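Trypsin inhibitor BGIT (Momordica charantia, PDB 1VBW) inhibits serine endopeptidases, probably trypsin above all, as a small inhibitor of the potato type I family. Local coordinates at residues A22-E25 against R30-A33. Numbering follows the deposited sequence.
Sequences AVIE and RVRA
Val-31 meets Ile-24 through one methyl each, CG2 to CG2 at 3.6 Å, the two branched side chains crossing at about a right angle. CG2 of Ile-24 stands anti to the backbone N, which carries it off the helix toward the strand; beta-branched aliphatics suit this buried seam because their methyls fill it close to the backbone. The carbonyl O of Val-31 lies 3.6 Å from CG of Glu-25. After helix 17-27 the chain turns back and enters strand 32-37, which pairs in parallel with strand 50-55; Ile-24 reaches Val-51 and Val-53 of the latter, so the helix packs on one face of the sheet, as in the potato inhibitor fold. The CB of Arg-32 points away from the helix, and a long polar chain suits this exposed position; its CG still passes 3.7 Å from OE2 of Glu-25. Ala-33 offers its backbone N to that OE2, which accepts through its anti lone pair (2.8 Å, N-H...O 159°) and is salt-bridged to Lys-21, whose NZ also bonds Ala-33 O. With an alanine at Glu-25, the Ala-33 N-H would probably lose this acceptor and Lys-21 its salt-bridge carboxylate. The single methyl of Ala-33 suits its buried place facing the helix, 3.7 Å from Glu-25 OE2 and a looser 4.2 Å from Ile-24 CD1.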
loop_
_atom_site.group_PDB
_atom_site.type_symbol
_atom_site.label_atom_id
_atom_site.label_comp_id
_atom_site.label_asym_id
_atom_site.label_seq_id
_atom_site.Cartn_x
_atom_site.Cartn_y
_atom_site.Cartn_z
ATOM N N ALA A 22 -8.402 0.045 -3.029
ATOM C CA ALA A 22 -9.511 -0.868 -3.046
ATOM C C ALA A 22 -9.103 -2.291 -3.340
ATOM O O ALA A 22 -9.612 -3.221 -2.722
ATOM C CB ALA A 22 -10.525 -0.372 -4.156
ATOM N N VAL A 23 -8.151 -2.500 -4.273
ATOM C CA VAL A 23 -7.704 -3.865 -4.540
ATOM C C VAL A 23 -7.042 -4.453 -3.286
ATOM O O VAL A 23 -7.352 -5.585 -2.918
ATOM C CB VAL A 23 -6.709 -3.886 -5.706
ATOM C CG1 VAL A 23 -6.023 -5.252 -5.838
ATOM C CG2 VAL A 23 -7.383 -3.537 -7.041
ATOM N N ILE A 24 -6.151 -3.689 -2.685
ATOM C CA ILE A 24 -5.395 -4.196 -1.507
ATOM C C ILE A 24 -6.353 -4.576 -0.418
ATOM O O ILE A 24 -6.253 -5.651 0.201
ATOM C CB ILE A 24 -4.429 -3.075 -1.066
ATOM C CG1 ILE A 24 -3.325 -2.872 -2.077
ATOM C CG2 ILE A 24 -3.863 -3.398 0.330
ATOM C CD1 ILE A 24 -2.640 -1.555 -1.936
ATOM N N GLU A 25 -7.297 -3.686 -0.093
ATOM C CA GLU A 25 -8.148 -3.902 1.060
ATOM C C GLU A 25 -9.169 -4.995 0.811
ATOM O O GLU A 25 -9.673 -5.555 1.808
ATOM C CB GLU A 25 -8.857 -2.581 1.438
ATOM C CG GLU A 25 -7.858 -1.611 2.049
ATOM C CD GLU A 25 -8.442 -0.259 2.491
ATOM O OE1 GLU A 25 -9.680 -0.099 2.529
ATOM O OE2 GLU A 25 -7.652 0.579 2.933
ATOM N N ARG A 30 -7.320 -7.841 6.246
ATOM C CA ARG A 30 -6.604 -7.513 7.490
ATOM C C ARG A 30 -5.640 -6.358 7.327
ATOM O O ARG A 30 -4.849 -6.109 8.243
ATOM C CB ARG A 30 -5.903 -8.760 7.969
ATOM C CG ARG A 30 -6.952 -9.866 8.328
ATOM C CD ARG A 30 -6.357 -11.144 8.833
ATOM N NE ARG A 30 -5.577 -11.860 7.856
ATOM C CZ ARG A 30 -4.981 -13.027 8.002
ATOM N NH1 ARG A 30 -5.027 -13.726 9.160
ATOM N NH2 ARG A 30 -4.321 -13.510 6.962
ATOM N N VAL A 31 -5.747 -5.613 6.229
ATOM C CA VAL A 31 -4.895 -4.437 6.077
ATOM C C VAL A 31 -5.740 -3.226 5.690
ATOM O O VAL A 31 -6.792 -3.330 5.079
ATOM C CB VAL A 31 -3.772 -4.635 5.046
ATOM C CG1 VAL A 31 -2.945 -5.874 5.377
ATOM C CG2 VAL A 31 -4.292 -4.679 3.624
ATOM N N ARG A 32 -5.175 -2.067 6.010
ATOM C CA ARG A 32 -5.654 -0.788 5.523
ATOM C C ARG A 32 -4.552 -0.155 4.718
ATOM O O ARG A 32 -3.383 -0.086 5.165
ATOM C CB ARG A 32 -6.036 0.129 6.721
ATOM C CG ARG A 32 -6.344 1.545 6.298
ATOM C CD ARG A 32 -6.941 2.363 7.440
ATOM N NE ARG A 32 -7.061 3.762 7.109
ATOM C CZ ARG A 32 -6.151 4.715 7.390
ATOM N NH1 ARG A 32 -5.075 4.418 8.126
ATOM N NH2 ARG A 32 -6.358 5.947 6.977
ATOM N N ALA A 33 -4.912 0.309 3.508
ATOM C CA ALA A 33 -3.960 0.976 2.635
ATOM C C ALA A 33 -3.983 2.472 2.922
ATOM O O ALA A 33 -5.039 3.103 3.022
ATOM C CB ALA A 33 -4.333 0.700 1.197
#